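Local coordinates for aromatic amino acid aminotransferase I (Candida albicans WO-1, PDB 6HNU), which probably transfers the amino group of aromatic amino acids to 2-oxoglutarate, using pyridoxal 5'-phosphate as cofactor, at residues D186-S200 with R228-F241. Numbering follows the deposited sequence. Where two conformers were deposited one is given.
Sequences DEFGIIPEKLEELMS and RRKQIYDIACKYDF
I235 drops into a hole made by P192, L195, E196 and M199, a knobs-into-holes contact midway along two helices whose axes (192-200 and 228-239) come within 9.8 Å and differ by 8° in direction. Its CG2 lies 4.0 Å from CG of L195, while CD1 reaches on to the backbone carbonyl of P192. On the buried side I232 carries the packing onward: its CD1 meets CG2 of I190 and its CG2 faces L195. Farther along, M199 sets CB over the centre of the Y239 ring, a CH-pi contact 3.4 Å from CB to centroid. Bends at chi2 and chi3 curl the M199 chain so that CE returns to CB of Y239, with SD oblique to the Y239 and F241 rings in Met-aromatic contacts. Underneath, I190, I232 and F241 touch L210 of strand 209-212, and L195 and M199 touch L160 of strand 158-162: the helices lie on one face of the mixed central sheet of the PLP-dependent aminotransferase fold. The outer side is more open and polar, held by charges rather than interlocking side chains; exposed Q231 rests its NE2 beside P192 CG (3.7 Å). There the bent E196 chain brings OE2 to K238 NZ in a salt bridge (2.8 Å) and to Y239 OH, which donates at 2.7 Å, the donors coming from opposite carboxylate faces. At the N-terminal end of the helix pair the extended R228 passes P192 and grips D186 end-on, NH1 to OD1 at 2.9 Å and NH2 to OD2 at 3.0 Å, with the flat groups 35° apart. F188 CB sits over one guanidinium face, toward its rim, and NH1 adds a weak, bent hydrogen bond to I190 O (124°). D186 OD1 also accepts from F188 N on its other face, an Asx turn.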
loop_
_atom_site.group_PDB
_atom_site.type_symbol
_atom_site.label_atom_id
_atom_site.label_comp_id
_atom_site.label_asym_id
_atom_site.label_seq_id
_atom_site.Cartn_x
_atom_site.Cartn_y
_atom_site.Cartn_z
ATOM N N ASP B 186 2.494 32.861 -8.492
ATOM C CA ASP B 186 1.624 33.698 -9.345
ATOM C C ASP B 186 0.834 32.714 -10.218
ATOM O O ASP B 186 0.777 31.523 -9.874
ATOM C CB ASP B 186 2.447 34.760 -10.079
ATOM C CG ASP B 186 3.444 34.212 -11.098
ATOM O OD1 ASP B 186 3.438 32.973 -11.351
ATOM O OD2 ASP B 186 4.270 35.015 -11.587
ATOM N N GLU B 187 0.165 33.185 -11.249
ATOM C CA GLU B 187 -0.700 32.313 -12.071
ATOM C C GLU B 187 0.168 31.310 -12.845
ATOM O O GLU B 187 -0.402 30.388 -13.376
ATOM C CB GLU B 187 -1.586 33.125 -13.009
ATOM C CG GLU B 187 -0.815 33.875 -14.075
ATOM C CD GLU B 187 -0.588 35.348 -13.797
ATOM O OE1 GLU B 187 -0.120 35.697 -12.658
ATOM O OE2 GLU B 187 -0.855 36.139 -14.742
ATOM N N PHE B 188 1.483 31.457 -12.872
ATOM C CA PHE B 188 2.371 30.512 -13.611
ATOM C C PHE B 188 3.117 29.588 -12.648
ATOM O O PHE B 188 4.006 28.882 -13.138
ATOM C CB PHE B 188 3.340 31.277 -14.519
ATOM C CG PHE B 188 2.645 32.230 -15.459
ATOM C CD1 PHE B 188 1.794 31.753 -16.447
ATOM C CD2 PHE B 188 2.775 33.596 -15.297
ATOM C CE1 PHE B 188 1.161 32.634 -17.317
ATOM C CE2 PHE B 188 2.129 34.475 -16.155
ATOM C CZ PHE B 188 1.309 33.990 -17.146
ATOM N N GLY B 189 2.821 29.669 -11.337
ATOM C CA GLY B 189 3.369 28.808 -10.279
ATOM C C GLY B 189 4.341 29.515 -9.362
ATOM O O GLY B 189 4.321 30.744 -9.260
ATOM N N ILE B 190 5.189 28.732 -8.711
ATOM C CA ILE B 190 6.216 29.217 -7.756
ATOM C C ILE B 190 6.960 30.387 -8.428
ATOM O O ILE B 190 7.455 30.223 -9.563
ATOM C CB ILE B 190 7.189 28.084 -7.413
ATOM C CG1 ILE B 190 6.544 27.002 -6.551
ATOM C CG2 ILE B 190 8.476 28.617 -6.800
ATOM C CD1 ILE B 190 7.417 25.770 -6.394
ATOM N N ILE B 191 7.176 31.455 -7.666
ATOM C CA ILE B 191 7.988 32.623 -8.120
ATOM C C ILE B 191 9.409 32.404 -7.628
ATOM O O ILE B 191 9.672 32.517 -6.424
ATOM C CB ILE B 191 7.388 33.950 -7.601
ATOM C CG1 ILE B 191 5.933 34.148 -8.037
ATOM C CG2 ILE B 191 8.313 35.087 -8.069
ATOM C CD1 ILE B 191 5.225 35.314 -7.357
ATOM N N PRO B 192 10.387 32.079 -8.505
ATOM C CA PRO B 192 11.728 31.765 -8.025
ATOM C C PRO B 192 12.370 32.845 -7.148
ATOM O O PRO B 192 12.985 32.465 -6.166
ATOM C CB PRO B 192 12.490 31.533 -9.334
ATOM C CG PRO B 192 11.400 31.002 -10.247
ATOM C CD PRO B 192 10.271 31.967 -9.960
ATOM N N GLU B 193 12.251 34.151 -7.495
ATOM C CA GLU B 193 12.895 35.220 -6.684
ATOM C C GLU B 193 12.443 35.125 -5.205
ATOM O O GLU B 193 13.274 35.289 -4.329
ATOM C CB GLU B 193 12.609 36.628 -7.224
ATOM C CG GLU B 193 12.918 37.717 -6.202
ATOM C CD GLU B 193 12.742 39.164 -6.638
ATOM O OE1 GLU B 193 12.006 39.380 -7.585
ATOM O OE2 GLU B 193 13.340 40.060 -6.002
ATOM N N LYS B 194 11.178 34.917 -4.916
ATOM C CA LYS B 194 10.671 34.938 -3.515
ATOM C C LYS B 194 11.118 33.669 -2.768
ATOM O O LYS B 194 11.448 33.787 -1.547
ATOM C CB LYS B 194 9.159 35.045 -3.517
ATOM C CG LYS B 194 8.603 36.320 -4.114
ATOM C CD LYS B 194 7.107 36.338 -4.053
ATOM C CE LYS B 194 6.464 37.604 -4.581
ATOM N NZ LYS B 194 6.928 38.781 -3.820
ATOM N N LEU B 195 11.249 32.548 -3.491
ATOM C CA LEU B 195 11.831 31.298 -2.932
ATOM C C LEU B 195 13.312 31.519 -2.587
ATOM O O LEU B 195 13.726 31.167 -1.460
ATOM C CB LEU B 195 11.629 30.139 -3.920
ATOM C CG LEU B 195 12.350 28.854 -3.521
ATOM C CD1 LEU B 195 11.761 28.306 -2.233
ATOM C CD2 LEU B 195 12.250 27.810 -4.611
ATOM N N GLU B 196 14.097 32.119 -3.501
ATOM C CA GLU B 196 15.511 32.478 -3.244
ATOM C C GLU B 196 15.569 33.378 -2.005
ATOM O O GLU B 196 16.444 33.184 -1.179
ATOM C CB GLU B 196 16.128 33.200 -4.447
ATOM C CG GLU B 196 17.512 33.790 -4.202
ATOM C CD GLU B 196 18.625 32.829 -3.832
ATOM O OE1 GLU B 196 18.672 31.737 -4.407
ATOM O OE2 GLU B 196 19.503 33.215 -3.055
ATOM N N GLU B 197 14.715 34.393 -1.957
ATOM C CA GLU B 197 14.717 35.422 -0.879
ATOM C C GLU B 197 14.417 34.696 0.441
ATOM O O GLU B 197 15.145 34.931 1.421
ATOM C CB GLU B 197 13.696 36.527 -1.166
ATOM C CG GLU B 197 13.360 37.389 0.057
ATOM C CD GLU B 197 14.553 38.175 0.531
ATOM O OE1 GLU B 197 15.523 38.272 -0.262
ATOM O OE2 GLU B 197 14.532 38.696 1.680
ATOM N N LEU B 198 13.368 33.876 0.454
ATOM C CA LEU B 198 12.951 33.076 1.634
ATOM C C LEU B 198 14.153 32.284 2.162
ATOM O O LEU B 198 14.366 32.259 3.380
ATOM C CB LEU B 198 11.809 32.154 1.223
ATOM C CG LEU B 198 11.203 31.305 2.336
ATOM C CD1 LEU B 198 10.587 32.176 3.416
ATOM C CD2 LEU B 198 10.146 30.379 1.765
ATOM N N MET B 199 14.887 31.612 1.277
ATOM C CA MET B 199 16.048 30.786 1.666
ATOM C C MET B 199 17.203 31.683 2.112
ATOM O O MET B 199 17.912 31.288 3.020
ATOM C CB MET B 199 16.471 29.867 0.518
ATOM C CG MET B 199 15.499 28.715 0.271
ATOM S SD MET B 199 14.994 27.755 1.742
ATOM C CE MET B 199 16.570 27.401 2.515
ATOM N N SER B 200 17.438 32.828 1.476
ATOM C CA SER B 200 18.642 33.659 1.758
ATOM C C SER B 200 18.627 34.113 3.224
ATOM O O SER B 200 19.715 34.336 3.736
ATOM C CB SER B 200 18.770 34.846 0.841
ATOM O OG SER B 200 17.717 35.760 1.117
ATOM N N ARG B 228 11.755 28.619 -15.155
ATOM C CA ARG B 228 11.541 28.639 -13.687
ATOM C C ARG B 228 12.077 27.346 -13.058
ATOM O O ARG B 228 12.624 27.397 -11.954
ATOM C CB ARG B 228 10.069 28.843 -13.394
ATOM C CG ARG B 228 9.594 30.258 -13.621
ATOM C CD ARG B 228 8.300 30.472 -12.860
ATOM N NE ARG B 228 7.786 31.785 -13.179
ATOM C CZ ARG B 228 6.718 32.351 -12.641
ATOM N NH1 ARG B 228 5.964 31.701 -11.760
ATOM N NH2 ARG B 228 6.355 33.536 -13.088
ATOM N N ARG B 229 12.037 26.232 -13.783
ATOM C CA ARG B 229 12.540 24.941 -13.247
ATOM C C ARG B 229 14.054 25.071 -13.036
ATOM O O ARG B 229 14.579 24.662 -11.951
ATOM C CB ARG B 229 12.100 23.787 -14.152
ATOM C CG ARG B 229 10.600 23.532 -14.155
ATOM C CD ARG B 229 10.231 22.426 -15.147
ATOM N NE ARG B 229 8.790 22.307 -15.203
ATOM C CZ ARG B 229 8.073 21.184 -15.089
ATOM N NH1 ARG B 229 8.637 19.988 -15.171
ATOM N NH2 ARG B 229 6.757 21.267 -15.052
ATOM N N LYS B 230 14.754 25.634 -14.017
ATOM C CA LYS B 230 16.215 25.860 -13.950
ATOM C C LYS B 230 16.507 26.695 -12.710
ATOM O O LYS B 230 17.404 26.337 -11.946
ATOM C CB LYS B 230 16.723 26.511 -15.241
ATOM C CG LYS B 230 16.778 25.553 -16.426
ATOM C CD LYS B 230 17.018 26.245 -17.777
ATOM C CE LYS B 230 16.446 25.457 -18.936
ATOM N NZ LYS B 230 16.372 26.264 -20.182
ATOM N N GLN B 231 15.760 27.772 -12.506
ATOM C CA GLN B 231 16.087 28.694 -11.388
ATOM C C GLN B 231 15.814 27.998 -10.049
ATOM O O GLN B 231 16.588 28.204 -9.115
ATOM C CB GLN B 231 15.248 29.954 -11.516
ATOM C CG GLN B 231 15.742 30.884 -12.613
ATOM C CD GLN B 231 14.785 32.039 -12.737
ATOM O OE1 GLN B 231 15.098 33.158 -12.352
ATOM N NE2 GLN B 231 13.574 31.759 -13.195
ATOM N N ILE B 232 14.726 27.242 -9.964
ATOM C CA ILE B 232 14.326 26.531 -8.705
ATOM C C ILE B 232 15.359 25.438 -8.417
ATOM O O ILE B 232 15.798 25.336 -7.246
ATOM C CB ILE B 232 12.871 26.030 -8.774
ATOM C CG1 ILE B 232 11.878 27.195 -8.721
ATOM C CG2 ILE B 232 12.591 25.019 -7.674
ATOM C CD1 ILE B 232 10.530 26.910 -9.356
ATOM N N TYR B 233 15.799 24.708 -9.442
ATOM C CA TYR B 233 16.857 23.668 -9.298
ATOM C C TYR B 233 18.121 24.320 -8.726
ATOM O O TYR B 233 18.711 23.818 -7.750
ATOM C CB TYR B 233 17.105 22.918 -10.615
ATOM C CG TYR B 233 18.059 21.777 -10.405
ATOM C CD1 TYR B 233 17.625 20.622 -9.763
ATOM C CD2 TYR B 233 19.415 21.906 -10.645
ATOM C CE1 TYR B 233 18.480 19.583 -9.462
ATOM C CE2 TYR B 233 20.286 20.856 -10.375
ATOM C CZ TYR B 233 19.822 19.696 -9.768
ATOM O OH TYR B 233 20.662 18.667 -9.459
ATOM N N ASP B 234 18.507 25.485 -9.261
ATOM C CA ASP B 234 19.713 26.225 -8.776
ATOM C C ASP B 234 19.556 26.591 -7.291
ATOM O O ASP B 234 20.550 26.514 -6.542
ATOM C CB ASP B 234 20.012 27.451 -9.651
ATOM C CG ASP B 234 20.526 27.097 -11.034
ATOM O OD1 ASP B 234 20.815 25.947 -11.243
ATOM O OD2 ASP B 234 20.578 27.984 -11.897
ATOM N N ILE B 235 18.363 26.973 -6.863
ATOM C CA ILE B 235 18.093 27.307 -5.438
ATOM C C ILE B 235 18.230 26.035 -4.597
ATOM O O ILE B 235 18.898 26.082 -3.559
ATOM C CB ILE B 235 16.718 27.969 -5.317
ATOM C CG1 ILE B 235 16.726 29.318 -6.048
ATOM C CG2 ILE B 235 16.290 28.091 -3.873
ATOM C CD1 ILE B 235 15.359 29.814 -6.335
ATOM N N ALA B 236 17.679 24.908 -5.060
ATOM C CA ALA B 236 17.779 23.617 -4.320
ATOM C C ALA B 236 19.264 23.261 -4.172
ATOM O O ALA B 236 19.666 22.840 -3.110
ATOM C CB ALA B 236 17.001 22.549 -5.056
ATOM N N CYS B 237 20.089 23.532 -5.176
ATOM C CA CYS B 237 21.529 23.169 -5.136
ATOM C C CYS B 237 22.258 24.115 -4.179
ATOM O O CYS B 237 23.111 23.646 -3.415
ATOM C CB CYS B 237 22.171 23.195 -6.505
ATOM S SG CYS B 237 21.559 21.920 -7.640
ATOM N N LYS B 238 21.905 25.389 -4.206
ATOM C CA LYS B 238 22.623 26.453 -3.453
ATOM C C LYS B 238 22.323 26.269 -1.973
ATOM O O LYS B 238 23.239 26.432 -1.155
ATOM C CB LYS B 238 22.222 27.840 -3.978
ATOM C CG LYS B 238 22.685 29.048 -3.164
ATOM C CD LYS B 238 22.210 30.380 -3.741
ATOM C CE LYS B 238 22.738 31.593 -2.994
ATOM N NZ LYS B 238 22.191 32.855 -3.555
ATOM N N TYR B 239 21.092 25.915 -1.614
ATOM C CA TYR B 239 20.747 25.792 -0.184
ATOM C C TYR B 239 20.724 24.319 0.241
ATOM O O TYR B 239 20.454 24.064 1.397
ATOM C CB TYR B 239 19.448 26.528 0.095
ATOM C CG TYR B 239 19.589 28.001 -0.121
ATOM C CD1 TYR B 239 20.229 28.784 0.840
ATOM C CD2 TYR B 239 19.180 28.594 -1.299
ATOM C CE1 TYR B 239 20.368 30.147 0.663
ATOM C CE2 TYR B 239 19.342 29.950 -1.514
ATOM C CZ TYR B 239 19.930 30.735 -0.516
ATOM O OH TYR B 239 20.099 32.073 -0.708
ATOM N N ASP B 240 21.011 23.396 -0.676
ATOM C CA ASP B 240 21.107 21.941 -0.369
ATOM C C ASP B 240 19.823 21.393 0.261
ATOM O O ASP B 240 19.864 20.846 1.357
ATOM C CB ASP B 240 22.331 21.655 0.500
ATOM C CG ASP B 240 22.606 20.173 0.644
ATOM O OD1 ASP B 240 22.218 19.413 -0.272
ATOM O OD2 ASP B 240 23.167 19.796 1.698
ATOM N N PHE B 241 18.716 21.409 -0.484
ATOM C CA PHE B 241 17.475 20.691 -0.131
ATOM C C PHE B 241 17.088 19.876 -1.371
ATOM O O PHE B 241 17.577 20.188 -2.479
ATOM C CB PHE B 241 16.382 21.619 0.421
ATOM C CG PHE B 241 15.933 22.741 -0.485
ATOM C CD1 PHE B 241 15.053 22.511 -1.538
ATOM C CD2 PHE B 241 16.366 24.037 -0.272
ATOM C CE1 PHE B 241 14.697 23.547 -2.387
ATOM C CE2 PHE B 241 15.966 25.080 -1.092
ATOM C CZ PHE B 241 15.121 24.832 -2.139
#